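Local coordinates for CRP-like protein Clp (Xanthomonas campestris pv. campestris, PDB 3IWZ) that regulates virulence-factor genes as a homodimeric, CRP-like DNA-binding transcription factor whose DNA binding appears to be abolished by c-di-GMP, at residues 36-41 and 107-112; 183-188 and 223-228; 82-87 and 142-147; 46-51 and 99-104; 162-167 and 195-200. One frame throughout, in Å; residues are numbered along the deposited sequence.

Contact 1. Residues 36-41 and 107-112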
# COMPACT_ATOMS: atom_id res chain seq x y z
N ARG D 36 22.15 14.77 -8.95
CA ARG D 36 22.64 13.53 -8.37
C ARG D 36 23.49 13.81 -7.13
O ARG D 36 24.39 14.65 -7.16
CB ARG D 36 23.50 12.77 -9.40
CG ARG D 36 22.73 12.17 -10.58
CD ARG D 36 23.33 12.63 -11.90
NE ARG D 36 23.28 11.61 -12.95
CZ ARG D 36 23.90 10.44 -12.88
NH1 ARG D 36 24.63 10.13 -11.82
NH2 ARG D 36 23.82 9.57 -13.89
N ARG D 37 23.19 13.11 -6.05
CA ARG D 37 23.94 13.29 -4.81
C ARG D 37 24.22 11.94 -4.16
O ARG D 37 23.34 11.08 -4.09
CB ARG D 37 23.15 14.17 -3.84
CG ARG D 37 23.87 14.42 -2.52
CD ARG D 37 22.98 15.19 -1.54
NE ARG D 37 22.42 16.40 -2.13
CZ ARG D 37 21.57 17.21 -1.51
NH1 ARG D 37 21.18 16.95 -0.27
NH2 ARG D 37 21.10 18.29 -2.12
N ARG D 38 25.45 11.76 -3.69
CA ARG D 38 25.85 10.52 -3.03
C ARG D 38 25.45 10.56 -1.55
O ARG D 38 25.54 11.60 -0.91
CB ARG D 38 27.37 10.34 -3.15
CG ARG D 38 27.89 10.23 -4.59
CD ARG D 38 27.75 8.82 -5.16
NE ARG D 38 28.77 7.90 -4.63
CZ ARG D 38 30.08 8.06 -4.80
NH1 ARG D 38 30.55 9.10 -5.48
NH2 ARG D 38 30.92 7.18 -4.27
N TYR D 39 24.99 9.43 -1.02
CA TYR D 39 24.58 9.36 0.38
C TYR D 39 25.29 8.23 1.08
O TYR D 39 25.47 7.15 0.52
CB TYR D 39 23.06 9.13 0.50
CG TYR D 39 22.23 10.25 -0.05
CD1 TYR D 39 21.67 11.22 0.79
CD2 TYR D 39 22.02 10.37 -1.42
CE1 TYR D 39 20.93 12.27 0.27
CE2 TYR D 39 21.28 11.41 -1.94
CZ TYR D 39 20.74 12.36 -1.10
OH TYR D 39 20.03 13.39 -1.64
N PRO D 40 25.70 8.45 2.33
CA PRO D 40 26.39 7.40 3.08
C PRO D 40 25.33 6.38 3.47
O PRO D 40 24.13 6.67 3.34
CB PRO D 40 26.92 8.13 4.33
CG PRO D 40 26.73 9.63 4.00
CD PRO D 40 25.52 9.66 3.15
N THR D 41 25.75 5.20 3.92
CA THR D 41 24.81 4.17 4.35
C THR D 41 24.18 4.63 5.68
O THR D 41 24.63 5.62 6.27
CB THR D 41 25.52 2.80 4.56
OG1 THR D 41 24.54 1.77 4.76
CG2 THR D 41 26.44 2.85 5.77
N GLN D 107 25.58 2.45 0.64
CA GLN D 107 25.97 3.76 0.11
C GLN D 107 25.08 3.93 -1.13
O GLN D 107 24.90 2.98 -1.89
CB GLN D 107 27.45 3.75 -0.27
CG GLN D 107 28.05 5.12 -0.54
CD GLN D 107 29.55 5.15 -0.28
OE1 GLN D 107 30.34 5.42 -1.18
NE2 GLN D 107 29.95 4.87 0.96
N CYS D 108 24.54 5.12 -1.34
CA CYS D 108 23.65 5.30 -2.49
C CYS D 108 23.86 6.56 -3.31
O CYS D 108 24.37 7.56 -2.83
CB CYS D 108 22.18 5.31 -2.03
SG CYS D 108 21.61 3.83 -1.20
N GLU D 109 23.43 6.48 -4.57
CA GLU D 109 23.47 7.61 -5.48
C GLU D 109 21.99 7.85 -5.79
O GLU D 109 21.31 6.98 -6.32
CB GLU D 109 24.22 7.26 -6.77
CG GLU D 109 25.16 8.36 -7.22
CD GLU D 109 25.22 8.53 -8.73
OE1 GLU D 109 25.47 7.53 -9.44
OE2 GLU D 109 25.01 9.67 -9.20
N LEU D 110 21.48 9.02 -5.42
CA LEU D 110 20.08 9.35 -5.66
C LEU D 110 19.97 10.64 -6.45
O LEU D 110 20.62 11.63 -6.12
CB LEU D 110 19.32 9.51 -4.34
CG LEU D 110 19.36 8.35 -3.34
CD1 LEU D 110 18.55 8.71 -2.11
CD2 LEU D 110 18.83 7.08 -3.98
N ALA D 111 19.16 10.62 -7.49
CA ALA D 111 18.94 11.81 -8.30
C ALA D 111 17.62 12.41 -7.85
O ALA D 111 16.59 11.75 -7.90
CB ALA D 111 18.87 11.43 -9.78
N GLU D 112 17.65 13.66 -7.40
CA GLU D 112 16.44 14.32 -6.95
C GLU D 112 16.00 15.45 -7.87
O GLU D 112 16.81 16.08 -8.55
CB GLU D 112 16.60 14.85 -5.51
CG GLU D 112 17.72 15.85 -5.31
CD GLU D 112 17.62 16.57 -3.97
OE1 GLU D 112 18.60 17.26 -3.61
OE2 GLU D 112 16.58 16.46 -3.29

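Contact 2. Residues 183-188 and 223-228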
# COMPACT_ATOMS: atom_id res chain seq x y z
N GLY D 183 23.13 -23.89 4.15
CA GLY D 183 21.93 -23.44 3.47
C GLY D 183 22.18 -22.15 2.72
O GLY D 183 22.64 -22.16 1.57
N THR D 184 21.87 -21.03 3.37
CA THR D 184 22.06 -19.71 2.80
C THR D 184 22.43 -18.76 3.92
O THR D 184 21.83 -18.79 4.99
CB THR D 184 20.78 -19.19 2.11
OG1 THR D 184 20.44 -20.06 1.02
CG2 THR D 184 20.99 -17.79 1.58
N GLN D 185 23.43 -17.92 3.67
CA GLN D 185 23.89 -16.94 4.65
C GLN D 185 23.20 -15.60 4.38
O GLN D 185 23.54 -14.90 3.42
CB GLN D 185 25.42 -16.77 4.57
CG GLN D 185 25.94 -15.60 5.40
CD GLN D 185 25.48 -15.67 6.85
OE1 GLN D 185 26.07 -16.38 7.67
NE2 GLN D 185 24.41 -14.95 7.15
N LEU D 186 22.25 -15.26 5.24
CA LEU D 186 21.49 -14.03 5.10
C LEU D 186 21.82 -13.05 6.22
O LEU D 186 21.46 -13.26 7.38
CB LEU D 186 19.98 -14.33 5.12
CG LEU D 186 19.46 -15.42 4.17
CD1 LEU D 186 17.96 -15.59 4.37
CD2 LEU D 186 19.76 -15.04 2.73
N ARG D 187 22.49 -11.96 5.85
CA ARG D 187 22.88 -10.94 6.82
C ARG D 187 21.74 -9.99 7.17
O ARG D 187 21.49 -9.03 6.44
CB ARG D 187 24.08 -10.15 6.28
CG ARG D 187 24.62 -9.10 7.24
CD ARG D 187 26.00 -8.62 6.80
NE ARG D 187 26.03 -8.19 5.41
CZ ARG D 187 25.43 -7.09 4.95
NH1 ARG D 187 24.76 -6.29 5.78
NH2 ARG D 187 25.51 -6.78 3.66
N VAL D 188 21.07 -10.28 8.28
CA VAL D 188 19.97 -9.44 8.75
C VAL D 188 20.05 -9.30 10.27
O VAL D 188 19.90 -10.27 11.01
CB VAL D 188 18.58 -10.03 8.38
CG1 VAL D 188 17.48 -9.16 8.96
CG2 VAL D 188 18.43 -10.11 6.87
N THR D 223 24.80 -12.19 11.40
CA THR D 223 24.25 -12.90 10.25
C THR D 223 23.40 -14.12 10.64
O THR D 223 23.40 -14.55 11.79
CB THR D 223 25.39 -13.35 9.31
OG1 THR D 223 26.61 -13.49 10.06
CG2 THR D 223 25.60 -12.33 8.20
N VAL D 224 22.68 -14.66 9.66
CA VAL D 224 21.82 -15.82 9.88
C VAL D 224 22.01 -16.86 8.79
O VAL D 224 21.85 -16.55 7.60
CB VAL D 224 20.33 -15.42 9.90
CG1 VAL D 224 19.46 -16.67 10.00
CG2 VAL D 224 20.07 -14.48 11.04
N VAL D 225 22.33 -18.09 9.17
CA VAL D 225 22.51 -19.14 8.19
C VAL D 225 21.29 -20.05 8.20
O VAL D 225 21.19 -20.97 9.01
CB VAL D 225 23.78 -19.98 8.49
CG1 VAL D 225 24.10 -20.87 7.30
CG2 VAL D 225 24.95 -19.07 8.82
N LEU D 226 20.35 -19.76 7.31
CA LEU D 226 19.12 -20.54 7.21
C LEU D 226 19.40 -21.89 6.59
O LEU D 226 19.70 -21.98 5.40
CB LEU D 226 18.08 -19.81 6.35
CG LEU D 226 16.74 -20.52 6.15
CD1 LEU D 226 15.86 -20.34 7.39
CD2 LEU D 226 16.03 -19.95 4.93
N TYR D 227 19.30 -22.95 7.39
CA TYR D 227 19.54 -24.30 6.89
C TYR D 227 18.52 -24.60 5.80
O TYR D 227 17.37 -24.16 5.85
CB TYR D 227 19.39 -25.33 8.01
CG TYR D 227 20.37 -25.13 9.15
CD1 TYR D 227 20.15 -25.72 10.39
CD2 TYR D 227 21.51 -24.34 8.98
CE1 TYR D 227 21.04 -25.53 11.45
CE2 TYR D 227 22.41 -24.15 10.03
CZ TYR D 227 22.17 -24.74 11.26
OH TYR D 227 23.05 -24.54 12.30
N GLY D 228 18.96 -25.37 4.80
CA GLY D 228 18.07 -25.73 3.72
C GLY D 228 18.16 -24.79 2.54
O GLY D 228 19.16 -24.79 1.81

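Contact 3. Residues 82-87 and 142-147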
# COMPACT_ATOMS: atom_id res chain seq x y z
N SER D 82 18.12 0.10 -7.67
CA SER D 82 18.26 0.89 -8.87
C SER D 82 16.97 0.92 -9.69
O SER D 82 16.31 -0.10 -9.85
CB SER D 82 19.40 0.32 -9.72
OG SER D 82 20.54 0.07 -8.92
N GLY D 83 16.64 2.10 -10.19
CA GLY D 83 15.44 2.27 -11.00
C GLY D 83 14.19 2.68 -10.24
O GLY D 83 13.19 3.05 -10.85
N GLU D 84 14.22 2.62 -8.92
CA GLU D 84 13.06 2.96 -8.12
C GLU D 84 12.87 4.45 -7.85
O GLU D 84 13.82 5.20 -7.61
CB GLU D 84 13.09 2.21 -6.79
CG GLU D 84 12.87 0.70 -6.90
CD GLU D 84 11.49 0.36 -7.40
OE1 GLU D 84 10.50 0.84 -6.81
OE2 GLU D 84 11.38 -0.40 -8.39
N PHE D 85 11.61 4.87 -7.93
CA PHE D 85 11.22 6.24 -7.64
C PHE D 85 10.77 6.18 -6.19
O PHE D 85 9.93 5.35 -5.85
CB PHE D 85 10.05 6.68 -8.52
CG PHE D 85 10.44 7.08 -9.91
CD1 PHE D 85 10.96 8.33 -10.17
CD2 PHE D 85 10.36 6.17 -10.95
CE1 PHE D 85 11.38 8.68 -11.44
CE2 PHE D 85 10.78 6.50 -12.23
CZ PHE D 85 11.29 7.75 -12.48
N VAL D 86 11.33 7.02 -5.34
CA VAL D 86 10.93 7.03 -3.94
C VAL D 86 10.61 8.47 -3.54
O VAL D 86 11.03 9.41 -4.22
CB VAL D 86 12.03 6.40 -3.03
CG1 VAL D 86 12.13 4.92 -3.33
CG2 VAL D 86 13.37 7.06 -3.28
N GLY D 87 9.84 8.63 -2.48
CA GLY D 87 9.42 9.96 -2.05
C GLY D 87 8.50 10.58 -3.09
O GLY D 87 8.45 11.80 -3.27
N SER D 142 1.99 0.10 -7.73
CA SER D 142 1.21 -1.13 -7.69
C SER D 142 1.91 -2.28 -6.98
O SER D 142 1.28 -3.05 -6.26
CB SER D 142 0.82 -1.56 -9.10
OG SER D 142 -0.12 -0.66 -9.66
N LYS D 143 3.23 -2.39 -7.15
CA LYS D 143 3.95 -3.48 -6.48
C LYS D 143 3.99 -3.27 -4.97
O LYS D 143 3.83 -4.22 -4.20
CB LYS D 143 5.38 -3.60 -7.01
CG LYS D 143 5.46 -4.10 -8.44
CD LYS D 143 6.89 -4.03 -8.98
CE LYS D 143 7.36 -2.58 -9.07
NZ LYS D 143 8.73 -2.48 -9.63
N ARG D 144 4.19 -2.03 -4.55
CA ARG D 144 4.25 -1.70 -3.12
C ARG D 144 2.90 -1.88 -2.45
O ARG D 144 2.83 -2.32 -1.30
CB ARG D 144 4.74 -0.27 -2.92
CG ARG D 144 6.17 -0.06 -3.41
CD ARG D 144 6.53 1.41 -3.50
NE ARG D 144 7.51 1.61 -4.57
CZ ARG D 144 8.12 2.76 -4.84
NH1 ARG D 144 8.98 2.81 -5.85
NH2 ARG D 144 7.88 3.85 -4.11
N LEU D 145 1.85 -1.52 -3.17
CA LEU D 145 0.49 -1.66 -2.66
C LEU D 145 0.24 -3.14 -2.44
O LEU D 145 -0.25 -3.54 -1.37
CB LEU D 145 -0.54 -1.11 -3.67
CG LEU D 145 -2.01 -1.29 -3.25
CD1 LEU D 145 -2.19 -0.75 -1.83
CD2 LEU D 145 -2.98 -0.57 -4.24
N LEU D 146 0.56 -3.95 -3.44
CA LEU D 146 0.35 -5.39 -3.34
C LEU D 146 1.17 -5.93 -2.16
O LEU D 146 0.66 -6.67 -1.33
CB LEU D 146 0.75 -6.08 -4.65
CG LEU D 146 0.78 -7.62 -4.68
CD1 LEU D 146 -0.61 -8.17 -4.38
CD2 LEU D 146 1.26 -8.09 -6.05
N ASP D 147 2.44 -5.52 -2.08
CA ASP D 147 3.32 -5.96 -0.99
C ASP D 147 2.85 -5.52 0.39
O ASP D 147 2.89 -6.31 1.34
CB ASP D 147 4.76 -5.46 -1.20
CG ASP D 147 5.47 -6.20 -2.32
OD1 ASP D 147 4.99 -7.28 -2.72
OD2 ASP D 147 6.52 -5.70 -2.79
O HOH W 1 8.18 -0.59 -6.28

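Contact 4. Residues 46-51 and 99-104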
# COMPACT_ATOMS: atom_id res chain seq x y z
N PHE D 46 15.10 11.31 4.60
CA PHE D 46 14.02 12.17 5.08
C PHE D 46 13.12 11.38 6.03
O PHE D 46 12.92 10.17 5.86
CB PHE D 46 13.21 12.83 3.93
CG PHE D 46 12.39 11.88 3.09
CD1 PHE D 46 11.37 11.13 3.65
CD2 PHE D 46 12.63 11.78 1.73
CE1 PHE D 46 10.60 10.29 2.87
CE2 PHE D 46 11.86 10.93 0.94
CZ PHE D 46 10.84 10.19 1.51
N ARG D 47 12.60 12.07 7.04
CA ARG D 47 11.75 11.46 8.05
C ARG D 47 10.36 12.09 8.06
O ARG D 47 10.16 13.19 7.53
CB ARG D 47 12.42 11.61 9.42
CG ARG D 47 13.94 11.42 9.35
CD ARG D 47 14.59 11.23 10.71
NE ARG D 47 14.29 9.92 11.27
CZ ARG D 47 13.32 9.70 12.16
NH1 ARG D 47 12.58 10.71 12.59
NH2 ARG D 47 13.10 8.47 12.59
N PRO D 48 9.36 11.41 8.65
CA PRO D 48 8.03 12.02 8.65
C PRO D 48 8.12 13.43 9.22
O PRO D 48 8.75 13.63 10.25
CB PRO D 48 7.22 11.08 9.55
CG PRO D 48 7.88 9.76 9.33
CD PRO D 48 9.35 10.11 9.34
N GLY D 49 7.53 14.39 8.52
CA GLY D 49 7.55 15.76 8.99
C GLY D 49 8.31 16.71 8.09
O GLY D 49 7.98 17.89 7.99
N ASP D 50 9.33 16.19 7.42
CA ASP D 50 10.14 17.02 6.53
C ASP D 50 9.36 17.57 5.34
O ASP D 50 8.32 17.02 4.96
CB ASP D 50 11.33 16.23 6.02
CG ASP D 50 12.26 15.80 7.13
OD1 ASP D 50 12.40 16.54 8.12
OD2 ASP D 50 12.86 14.72 7.00
N PRO D 51 9.84 18.67 4.75
CA PRO D 51 9.13 19.21 3.59
C PRO D 51 9.07 18.13 2.52
O PRO D 51 9.95 17.28 2.44
CB PRO D 51 10.00 20.39 3.17
CG PRO D 51 10.60 20.83 4.46
CD PRO D 51 10.98 19.53 5.12
N GLU D 99 5.45 11.19 5.02
CA GLU D 99 4.70 10.34 5.92
C GLU D 99 5.53 9.12 6.33
O GLU D 99 5.13 8.35 7.20
CB GLU D 99 3.39 9.88 5.25
CG GLU D 99 2.21 9.86 6.23
CD GLU D 99 1.81 11.26 6.65
OE1 GLU D 99 1.63 11.48 7.86
OE2 GLU D 99 1.67 12.13 5.77
N VAL D 100 6.69 8.94 5.71
CA VAL D 100 7.53 7.79 6.04
C VAL D 100 9.01 8.17 6.05
O VAL D 100 9.38 9.28 5.67
CB VAL D 100 7.36 6.65 5.00
CG1 VAL D 100 5.90 6.27 4.86
CG2 VAL D 100 7.93 7.08 3.65
N ILE D 101 9.83 7.22 6.48
CA ILE D 101 11.28 7.36 6.53
C ILE D 101 11.89 6.70 5.30
O ILE D 101 11.51 5.58 4.93
CB ILE D 101 11.91 6.62 7.72
CG1 ILE D 101 11.33 7.10 9.04
CG2 ILE D 101 13.42 6.83 7.70
CD1 ILE D 101 11.95 6.41 10.26
N LEU D 102 12.83 7.40 4.67
CA LEU D 102 13.58 6.90 3.52
C LEU D 102 15.00 6.74 4.06
O LEU D 102 15.70 7.74 4.30
CB LEU D 102 13.57 7.90 2.37
CG LEU D 102 14.50 7.55 1.20
CD1 LEU D 102 14.03 6.25 0.54
CD2 LEU D 102 14.51 8.68 0.19
N ARG D 103 15.43 5.50 4.23
CA ARG D 103 16.74 5.21 4.80
C ARG D 103 17.63 4.35 3.89
O ARG D 103 17.22 3.28 3.44
CB ARG D 103 16.51 4.52 6.15
CG ARG D 103 17.70 3.88 6.83
CD ARG D 103 17.23 3.18 8.11
NE ARG D 103 16.66 4.13 9.07
CZ ARG D 103 15.95 3.78 10.14
NH1 ARG D 103 15.69 2.50 10.40
NH2 ARG D 103 15.50 4.71 10.96
N THR D 104 18.84 4.84 3.61
CA THR D 104 19.79 4.09 2.78
C THR D 104 20.25 2.85 3.56
O THR D 104 20.50 2.93 4.76
CB THR D 104 21.05 4.94 2.46
OG1 THR D 104 21.73 5.28 3.68
CG2 THR D 104 20.66 6.21 1.70

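Contact 5. Residues 162-167 and 195-200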
# COMPACT_ATOMS: atom_id res chain seq x y z
N ASP D 162 5.74 -17.17 12.98
CA ASP D 162 5.26 -17.47 11.64
C ASP D 162 5.75 -16.42 10.63
O ASP D 162 6.33 -16.77 9.60
CB ASP D 162 3.73 -17.52 11.64
CG ASP D 162 3.14 -17.85 10.28
OD1 ASP D 162 3.54 -17.20 9.29
OD2 ASP D 162 2.28 -18.75 10.21
N ARG D 163 5.52 -15.14 10.94
CA ARG D 163 5.93 -14.06 10.04
C ARG D 163 7.45 -14.04 9.84
O ARG D 163 7.93 -13.83 8.73
CB ARG D 163 5.48 -12.69 10.59
CG ARG D 163 4.03 -12.61 11.07
CD ARG D 163 3.46 -11.17 11.10
NE ARG D 163 4.04 -10.28 12.10
CZ ARG D 163 3.67 -10.23 13.38
NH1 ARG D 163 2.71 -11.03 13.84
NH2 ARG D 163 4.26 -9.38 14.21
N ILE D 164 8.20 -14.26 10.92
CA ILE D 164 9.66 -14.26 10.83
C ILE D 164 10.18 -15.35 9.88
O ILE D 164 11.08 -15.09 9.08
CB ILE D 164 10.30 -14.45 12.22
CG1 ILE D 164 9.86 -13.30 13.14
CG2 ILE D 164 11.82 -14.49 12.09
CD1 ILE D 164 10.49 -13.33 14.53
N VAL D 165 9.62 -16.55 9.98
CA VAL D 165 10.04 -17.64 9.11
C VAL D 165 9.82 -17.25 7.65
O VAL D 165 10.73 -17.39 6.82
CB VAL D 165 9.25 -18.94 9.40
CG1 VAL D 165 9.51 -19.97 8.32
CG2 VAL D 165 9.66 -19.49 10.77
N ARG D 166 8.62 -16.77 7.35
CA ARG D 166 8.27 -16.34 6.00
C ARG D 166 9.26 -15.31 5.47
O ARG D 166 9.74 -15.42 4.33
CB ARG D 166 6.85 -15.75 5.99
CG ARG D 166 5.71 -16.76 5.92
CD ARG D 166 4.38 -16.02 5.88
NE ARG D 166 3.31 -16.77 5.23
CZ ARG D 166 2.71 -17.84 5.75
NH1 ARG D 166 3.07 -18.30 6.93
NH2 ARG D 166 1.73 -18.44 5.08
N THR D 167 9.57 -14.31 6.29
CA THR D 167 10.50 -13.24 5.92
C THR D 167 11.95 -13.72 5.77
O THR D 167 12.73 -13.12 5.02
CB THR D 167 10.45 -12.08 6.94
OG1 THR D 167 9.15 -11.48 6.93
CG2 THR D 167 11.47 -11.02 6.60
N ARG D 195 11.95 -5.12 12.76
CA ARG D 195 11.34 -4.02 12.03
C ARG D 195 10.61 -4.55 10.80
O ARG D 195 9.69 -3.91 10.28
CB ARG D 195 12.41 -3.01 11.61
CG ARG D 195 12.84 -2.07 12.71
CD ARG D 195 13.74 -0.95 12.19
NE ARG D 195 15.07 -1.45 11.84
CZ ARG D 195 16.20 -0.94 12.30
NH1 ARG D 195 17.37 -1.46 11.92
NH2 ARG D 195 16.18 0.09 13.14
N LEU D 196 11.03 -5.72 10.33
CA LEU D 196 10.42 -6.32 9.16
C LEU D 196 9.08 -6.97 9.47
O LEU D 196 8.11 -6.77 8.74
CB LEU D 196 11.35 -7.37 8.55
CG LEU D 196 12.49 -6.82 7.70
CD1 LEU D 196 13.49 -7.91 7.39
CD2 LEU D 196 11.92 -6.24 6.42
N VAL D 197 9.02 -7.73 10.56
CA VAL D 197 7.78 -8.41 10.93
C VAL D 197 6.90 -7.64 11.89
O VAL D 197 5.81 -8.07 12.21
CB VAL D 197 8.06 -9.80 11.56
CG1 VAL D 197 8.88 -10.65 10.61
CG2 VAL D 197 8.78 -9.63 12.89
N GLY D 198 7.39 -6.50 12.35
CA GLY D 198 6.63 -5.68 13.27
C GLY D 198 6.57 -6.25 14.67
O GLY D 198 5.47 -6.46 15.21
N CYS D 199 7.73 -6.51 15.27
CA CYS D 199 7.79 -7.04 16.63
C CYS D 199 8.98 -6.41 17.34
O CYS D 199 9.83 -5.80 16.71
CB CYS D 199 7.94 -8.57 16.62
SG CYS D 199 9.53 -9.19 16.02
N SER D 200 9.03 -6.56 18.66
CA SER D 200 10.13 -5.98 19.44
C SER D 200 11.46 -6.65 19.08
O SER D 200 11.50 -7.84 18.78
CB SER D 200 9.87 -6.13 20.94
OG SER D 200 9.79 -7.49 21.32

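Contact 1. Residues 36-41 and 107-112
Arg36 and Glu109 meet across two antiparallel strands, NH1 of the arginine 2.7 Å from OE2 of the glutamate. The oxygen lies at the edge of the guanidinium, near its plane, and the two planar groups are turned 32° apart. Glu109 CG also touches CD of Arg38, so the glutamate lies between two arginines of its own sheet face and is paired with one of them. On the other face Tyr39 lies against Leu110: methyl CD1 sits over the ring in a CH-pi contact, 4.2 Å from its centroid, while CB of the leucine touches ring atom CE2. Farther along that face, Arg37 NH2 comes 3.1 Å from Glu112 OE1. Here the carboxylate oxygen lies over a face of the guanidinium, and the group planes are 88° apart. Behind these side chains run two pairs of backbone bonds. Arg37 and Leu110 exchange N-H and C=O, with Leu110 N to Arg37 O nearly straight at 177°; Tyr39 and Cys108 do the same, Tyr39 N standing 2.7 Å from Cys108 O. Strand 108-114 continues the sheet to strand 54-58, whose Val58 touches Leu110 and whose Tyr56 touches Tyr39, and Val45 of strand 44-46 touches both members of the CH-pi pair. The contact thus joins an outer strand of the cyclic nucleotide-binding beta-roll to its neighbour. The Arg36 pair adds to charge attraction an approach at the guanidinium edge, whereas Arg37 and Glu112 are held by charge alone, with no N-H directed at the oxygen.

Contact 2. Residues 183-188 and 223-228
With chi1 at 171° and a bend at chi2 (54°), the Gln185 chain crosses Thr223 and Val225 at about a right angle, though its amide approaches Thr223 too tightly to be trusted in detail. Arg187 also has CG anti to its backbone N, which lays CG alongside Thr223 CG2, while its CB, placed by the backbone, comes to 3.3 Å from that methyl. These residues belong to the antiparallel sheet of the CRP-type winged-helix domain, where strand 183-186 runs beside strand 223-227, their axes approaching to 4.6 Å. Two hydrogen-bonded pairs join the backbones. Leu186 and Val224 form one: Leu186 N reaches Val224 O at 2.7 Å, and the return bond from Val224 N approaches Leu186 O from above the carbonyl plane. Thr184 and Leu226 form the other, Thr184 N lying 3.1 Å from Leu226 O; the bond back from Leu226 N is bent to 130° and weak. Leu186 and Leu226 share a sheet face with Thr184 and Val224, and both leucines rest on Ser172 of helix 160-172, so this face packs toward the first helix of the domain. The opposite face carries Gln185 and Val225, the latter touching His180, in the loop between strands 178-179 and 183-186. Thr223 OG1 is bonded to Arg220 O, within the hairpin that leads from strand 217-220 into strand 223-227. At the far end Gly183 and Tyr227 form a non-hydrogen-bonded pair, the tyrosine's CB directed away, and Gly183 CA makes a C-H...O contact of 3.3 Å with Leu226 O.

Contact 3. Residues 82-87 and 142-147
Glu84 reaches the helix with both carboxylate oxygens: OE1 takes a hydrogen bond of 2.7 Å from Arg144 NH1 as part of a salt bridge, and OE2 stands 3.6 Å from Lys143 NZ in a longer one. NH1 meets OE1 nearly along the C-O bond, with the carboxylate turned 56° from the guanidinium. One water closes a small ring beside this pair, donating to Glu84 OE1 and accepting from Arg144 NE at 2.9 Å. Phe85 takes part through its carbonyl. Its O receives Arg144 NH1 at 2.7 Å, in the guanidinium plane, and a weak bond from NH2, so NH1 serves two acceptors and the rotation of the guanidinium is largely fixed. Val86 lies close by, its CA 4.4 Å from Arg144 NH2. Carboxylate and carbonyl together would favour a charged arginine in this buried place. Phe80 adds a cation-pi contact to it. The strand side belongs to the beta-roll, where Val86 pairs with Tyr56 of strand 54-58 and the Phe85 ring meets Tyr57 edge-to-face. Arg144 and Lys143 stand on helix 130-157, the long dimerisation helix of CRP-like proteins, and its Ser142 packs on Leu141 of the second subunit.

Contact 4. Residues 46-51 and 99-104
Apolar contacts lead, with Phe46 laid against Leu102. Leu102 CB sits over the centre of the ring in a CH-pi contact, 3.7 Å from the centroid and 12° off its normal, and CD2 touches ring atom CE2 at 3.6 Å. Chi1 of 68° places Phe46 CG between its own backbone N and carbonyl carbon, turning the ring over the neighbouring strand. Pro48 CD presses on Ile101 CG1. Arg47 runs alongside the same isoleucine, pointing the same way, with Ile101 over one face of its guanidinium. Polar contacts involve mostly the backbone. Leu102 N donates to Phe46 O at 3.0 Å, close to linear at 164°, and Val100 O lies in the plane of the Phe46 ring, 3.2 Å from CE1. Within the loop, Asp50 OD2 accepts from Arg47 N at 2.7 Å, and Asp50 N bonds back to Arg47 O, so two bonds link these residues. Among ionic contacts, Arg47 NE is paired with Asp44, while Glu99 forms a salt bridge to Arg150 of the second subunit. Loop 46-51 and strand 101-104 thus meet at the edge of the second sheet of the cyclic nucleotide-binding beta-roll.

Contact 5. Residues 162-167 and 195-200
Val197 inserts its side chain against helix 160-172, overlapping Ile164 and the root of Arg163. Its CG1 and CG2 both lie 3.8 Å from Ile164 CG1, CG1 also comes 3.7 Å from Ile164 N, and CB rests on CB of Arg163. Thr167, one turn further on, touches the same valine through OG1, while its CG2 meets Leu196 CD1 at 3.8 Å. With chi1 at -64° the Thr167 hydroxyl turns to Arg163 O, donating from above that carbonyl plane, and the methyl CG2 to Leu196. The polar part of the contact belongs to Arg163. A bend at chi3 (-68°) turns its guanidinium edge toward the end of helix 190-197, where NE and NH2 both donate to Val197 O, each at 2.8 Å. The oxygen lies in the guanidinium plane, so one carbonyl is gripped side-on by two nitrogens. NH1 is bonded to Leu158 O. Helix 190-197 is the first helix of the predicted helix-turn-helix; Gly198, with positive phi, begins the turn, and Ser200 caps the following helix, 201-213, through Met203 N. The bonded carbonyl therefore stands where the first helix gives way to the turn, and the positive guanidinium probably offsets the negative end of the helix dipole. Ile164 also packs on Val207 of helix 201-213, and Leu196 reaches Val76 and Tyr79 of strand 74-80 in the cyclic nucleotide-binding domain.

From the N terminus, segment 36-41 opens the first loop, which contact 1 closes at 107-112. Contact 4 (46-51 with 99-104) is nested inside it, and the two touch where Pro40 O meets Thr104 OG1. Segment 82-87 starts within both loops but finds its partner at 142-147, so contact 3 crosses contacts 1 and 4, tying the beta-roll to helix 130-157; Val86 also packs on Leu102. The DNA-binding domain follows in series. Contact 5 closes the loop from its first helix to the helix-turn-helix; contact 2 opens inside that loop and closes beyond it, joining two sheet strands. Arg103 of contact 4 and Arg195 of contact 5 come together at Glu74, to which both are salt-bridged.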